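Local coordinates for mannitol dehydrogenase (Pseudomonas fluorescens, PDB 1LJ8), which probably interconverts mannitol and fructose as an NAD-dependent mannitol 2-dehydrogenase, a long-chain dehydrogenase that binds the dinucleotide in a Rossmann domain, at residues L88-D93 against F362-I367; P234-A239 against A253-C258. All blocks are in the same frame, centred on the assembly; numbering follows the deposited sequence.

Contact 1: residues L88-D93 against F362-I367; sequences LGDTDD and FSNQAI
With CG turned away from its own carbonyl carbon (chi1 -58°), Asp90 carries its carboxylate across to the backbone of Gln365 and Ala366, while Asn364, its CG opposite the backbone N (chi1 177°), sends its amide back toward the chain at Leu88. Asn364 also forms an Asx motif: OD1 accepts from Ile367 N three residues on, at 3.1 Å, with the donor well above the carbonyl plane. The contact joins the loop after strand 83-87 of the Rossmann domain to the loop after helix 351-362 of the C-terminal domain.

The carboxylate spans two successive N-H groups, one oxygen to each. Gln365 N reaches Asp90 OD2 at 2.8 Å in a nearly straight bond, and Ala366 N reaches Asp90 OD1 at 3.0 Å with a more bent N-H···O angle of 142°. Both oxygens are met on their syn side, somewhat out of the carboxylate plane. The negative charge lies at the start of residues 365-367, whose backbone is helical in conformation, and it is probably eased by these two donors. The Gln365 side chain leads away from Asp90: NE2 donates to Ser363 O, and OE1 accepts from Asn323.

Deeper in, the contact turns apolar. Leu88 CB rests against the CD1 methyl of Ile367, and Ala366 CB adds a looser contact beside it. The Leu88 side chain continues onto His240 and Gln243 of helix 238-248. In the amide plane of Asn364, ND2 donates to Leu88 O at 3.1 Å, the N-H pointing almost straight at the oxygen.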
# COMPACT_ATOMS: atom_id res chain seq x y z
N LEU A 88 9.80 15.65 1.39
CA LEU A 88 11.04 15.79 0.63
C LEU A 88 10.70 15.93 -0.86
O LEU A 88 9.98 15.10 -1.40
CB LEU A 88 11.92 14.57 0.86
CG LEU A 88 12.37 14.30 2.30
CD1 LEU A 88 12.86 12.84 2.44
CD2 LEU A 88 13.45 15.29 2.66
N GLY A 89 11.19 16.99 -1.49
CA GLY A 89 10.91 17.20 -2.91
C GLY A 89 11.95 18.15 -3.54
O GLY A 89 12.66 18.83 -2.81
N ASP A 90 12.03 18.19 -4.88
CA ASP A 90 12.99 19.04 -5.60
C ASP A 90 12.44 20.40 -5.98
O ASP A 90 13.12 21.42 -5.82
CB ASP A 90 13.42 18.39 -6.91
CG ASP A 90 14.03 17.05 -6.74
OD1 ASP A 90 14.57 16.73 -5.65
OD2 ASP A 90 14.01 16.30 -7.74
N THR A 91 11.27 20.38 -6.60
CA THR A 91 10.57 21.59 -7.02
C THR A 91 9.77 21.81 -5.75
O THR A 91 8.54 21.87 -5.75
CB THR A 91 9.69 21.29 -8.28
OG1 THR A 91 8.91 20.09 -8.07
CG2 THR A 91 10.58 21.06 -9.50
N ASP A 92 10.53 21.94 -4.67
CA ASP A 92 9.97 22.02 -3.33
C ASP A 92 9.60 23.25 -2.53
O ASP A 92 10.35 24.23 -2.34
CB ASP A 92 10.82 21.15 -2.41
CG ASP A 92 12.23 21.68 -2.24
OD1 ASP A 92 12.54 22.75 -2.82
OD2 ASP A 92 13.04 21.03 -1.52
N ASP A 93 8.38 23.11 -2.05
CA ASP A 93 7.71 23.99 -1.15
C ASP A 93 7.29 22.79 -0.27
O ASP A 93 6.28 22.11 -0.51
CB ASP A 93 6.52 24.65 -1.84
CG ASP A 93 6.06 25.90 -1.12
OD1 ASP A 93 6.92 26.56 -0.47
OD2 ASP A 93 4.86 26.24 -1.22
N PHE A 362 8.11 10.46 -9.89
CA PHE A 362 9.13 9.43 -9.71
C PHE A 362 10.55 10.00 -9.88
O PHE A 362 11.51 9.40 -9.43
CB PHE A 362 9.00 8.30 -10.74
CG PHE A 362 7.84 7.36 -10.52
CD1 PHE A 362 7.70 6.26 -11.37
CD2 PHE A 362 6.89 7.58 -9.54
CE1 PHE A 362 6.61 5.38 -11.22
CE2 PHE A 362 5.78 6.71 -9.38
CZ PHE A 362 5.65 5.61 -10.23
N SER A 363 10.67 11.15 -10.55
CA SER A 363 11.97 11.80 -10.79
C SER A 363 12.43 12.64 -9.60
O SER A 363 13.56 13.17 -9.60
CB SER A 363 11.90 12.67 -12.07
OG SER A 363 11.55 11.86 -13.19
N ASN A 364 11.56 12.75 -8.59
CA ASN A 364 11.88 13.49 -7.34
C ASN A 364 13.19 12.90 -6.75
O ASN A 364 13.25 11.76 -6.28
CB ASN A 364 10.68 13.33 -6.39
CG ASN A 364 10.89 13.98 -5.03
OD1 ASN A 364 11.99 14.37 -4.64
ND2 ASN A 364 9.79 14.08 -4.28
N GLN A 365 14.27 13.67 -6.77
CA GLN A 365 15.53 13.11 -6.28
C GLN A 365 15.65 13.19 -4.77
O GLN A 365 16.27 12.33 -4.15
CB GLN A 365 16.73 13.86 -6.89
CG GLN A 365 16.60 14.13 -8.39
CD GLN A 365 17.05 12.97 -9.26
OE1 GLN A 365 18.17 12.47 -9.11
NE2 GLN A 365 16.18 12.53 -10.20
N ALA A 366 15.04 14.21 -4.18
CA ALA A 366 15.18 14.41 -2.74
C ALA A 366 14.53 13.33 -1.89
O ALA A 366 15.02 13.01 -0.82
CB ALA A 366 14.60 15.74 -2.37
N ILE A 367 13.42 12.77 -2.39
CA ILE A 367 12.65 11.77 -1.62
C ILE A 367 13.38 10.47 -1.36
O ILE A 367 13.18 9.81 -0.33
CB ILE A 367 11.26 11.53 -2.31
CG1 ILE A 367 10.25 10.79 -1.40
CG2 ILE A 367 11.49 10.76 -3.60
CD1 ILE A 367 9.97 11.46 -0.06

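Contact 2: residues P234-A239 against A253-C258; sequences PMTSTA and AWPVVC
The one direct hydrogen bond between the segments runs from Thr236 OG1 to Pro255 O, at 2.6 Å. Thr236 holds OG1 beside its own backbone N (chi1 -69°), which directs the hydroxyl to the carbonyl just before strand 256-258; the donor stands tilted from the plane of the proline carbonyl. That carbonyl also has a weak bond from Arg39.

Two waters extend the polar contact. The first donates to Pro234 O and to Thr236 OG1 and accepts from Val257 N at 3.0 Å, so that the hydroxyl both gives and receives a bond and a strand N-H is satisfied through solvent. The second lies in plane at the edge of the Trp254 indole, where it accepts from NE1 at 3.2 Å and from Thr236 N at 2.8 Å.

These bonds tie the lead-in to helix 238-248, whose N-cap residue is Ser237, to strand 256-258 and the residues just before it; this is an outermost strand of the Rossmann domain's sheet, paired in parallel with 83-87. The site borders the cofactor: the Trp254 side chain comes within about 5 Å of the bound NAD, and its ring makes a cation-pi contact with Arg39.

Apolar packing fills in around the polar groups. Thr236 CG2 sits against the CD-CG side of the Pro255 ring, 3.8 Å from CD, while Thr236 CB approaches Trp254 CD1 obliquely. Farther along, on the strand itself, Pro234 CB meets the CG2 methyl of Val257 at 4.0 Å. Pro234 CD also comes within 3.4 Å of Val257 O, a van der Waals approach to a backbone oxygen.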
# COMPACT_ATOMS: atom_id res chain seq x y z
N PRO A 234 8.32 6.57 1.30
CA PRO A 234 9.43 5.63 1.44
C PRO A 234 9.50 5.04 2.88
O PRO A 234 8.81 5.53 3.80
CB PRO A 234 10.67 6.51 1.21
CG PRO A 234 10.14 7.66 0.32
CD PRO A 234 8.77 7.94 0.89
N MSE A 235 10.37 4.04 3.05
CA MSE A 235 10.65 3.48 4.37
C MSE A 235 11.56 4.47 5.07
O MSE A 235 12.36 5.17 4.42
CB MSE A 235 11.39 2.13 4.27
CG MSE A 235 10.67 1.12 3.40
SE MSE A 235 11.67 -0.56 3.46
CE MSE A 235 13.25 0.02 2.44
N THR A 236 11.41 4.60 6.39
CA THR A 236 12.27 5.52 7.11
C THR A 236 13.57 4.77 7.40
O THR A 236 13.69 4.04 8.35
CB THR A 236 11.61 5.98 8.42
OG1 THR A 236 10.48 6.82 8.07
CG2 THR A 236 12.61 6.78 9.30
N SER A 237 14.55 4.96 6.54
CA SER A 237 15.86 4.32 6.74
C SER A 237 16.64 5.21 7.73
O SER A 237 16.24 6.32 8.11
CB SER A 237 16.56 4.31 5.39
OG SER A 237 16.75 5.67 5.03
N THR A 238 17.79 4.71 8.18
CA THR A 238 18.59 5.51 9.07
C THR A 238 18.98 6.83 8.42
O THR A 238 18.99 7.87 9.07
CB THR A 238 19.87 4.74 9.46
OG1 THR A 238 19.46 3.59 10.19
CG2 THR A 238 20.77 5.59 10.32
N ALA A 239 19.32 6.80 7.14
CA ALA A 239 19.71 8.03 6.48
C ALA A 239 18.57 9.05 6.50
O ALA A 239 18.79 10.24 6.73
CB ALA A 239 20.12 7.74 5.03
N ALA A 253 12.65 9.05 16.67
CA ALA A 253 13.00 7.65 16.53
C ALA A 253 12.36 7.08 15.26
O ALA A 253 12.84 6.08 14.73
CB ALA A 253 12.51 6.82 17.75
N TRP A 254 11.26 7.69 14.81
CA TRP A 254 10.57 7.12 13.63
C TRP A 254 9.72 8.15 12.92
O TRP A 254 8.49 8.16 12.99
CB TRP A 254 9.70 5.91 14.06
CG TRP A 254 9.11 5.06 12.93
CD1 TRP A 254 9.73 4.67 11.77
CD2 TRP A 254 7.78 4.54 12.86
NE1 TRP A 254 8.85 3.95 10.98
CE2 TRP A 254 7.65 3.86 11.64
CE3 TRP A 254 6.67 4.61 13.73
CZ2 TRP A 254 6.44 3.25 11.25
CZ3 TRP A 254 5.48 4.01 13.34
CH2 TRP A 254 5.37 3.34 12.11
N PRO A 255 10.39 9.07 12.24
CA PRO A 255 9.60 10.07 11.51
C PRO A 255 9.02 9.39 10.26
O PRO A 255 9.39 8.25 9.95
CB PRO A 255 10.64 11.12 11.14
CG PRO A 255 11.93 10.31 10.93
CD PRO A 255 11.84 9.26 12.08
N VAL A 256 8.10 10.05 9.57
CA VAL A 256 7.59 9.49 8.30
C VAL A 256 8.07 10.47 7.21
O VAL A 256 8.00 11.69 7.40
CB VAL A 256 6.05 9.34 8.25
CG1 VAL A 256 5.31 10.72 8.34
CG2 VAL A 256 5.65 8.62 6.90
N VAL A 257 8.63 9.93 6.13
CA VAL A 257 9.08 10.80 5.03
C VAL A 257 8.13 10.57 3.86
O VAL A 257 7.63 9.44 3.67
CB VAL A 257 10.55 10.47 4.59
CG1 VAL A 257 11.53 10.92 5.70
CG2 VAL A 257 10.72 9.00 4.30
N CYS A 258 7.90 11.61 3.05
CA CYS A 258 6.94 11.46 1.94
C CYS A 258 7.11 12.62 0.99
O CYS A 258 7.75 13.62 1.33
CB CYS A 258 5.49 11.50 2.50
SG CYS A 258 5.08 12.97 3.53
O HOH W 1 8.57 6.90 6.16
O HOH W 2 9.60 3.09 7.97

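Strand 256-258 and the residues after strand 83-87 bring the two contacts together: Leu88 N, in contact 1, lies 2.9 Å from Cys258 O, in contact 2, a probable hydrogen bond. Ile367 packs against both Pro234 and Cys258, so the C-terminal domain segment 362-367 reaches the Rossmann elements of contact 2. Contact 1 joins two domains and is only partly buried, with an exposed aspartate at its outer rim and apolar groups inside. Contact 2 stays within one domain and is more deeply buried, beside the cofactor. Contact 1 relies on a carboxylate and an amide meeting backbone groups directly, whereas contact 2 uses one hydroxyl and two bridging waters.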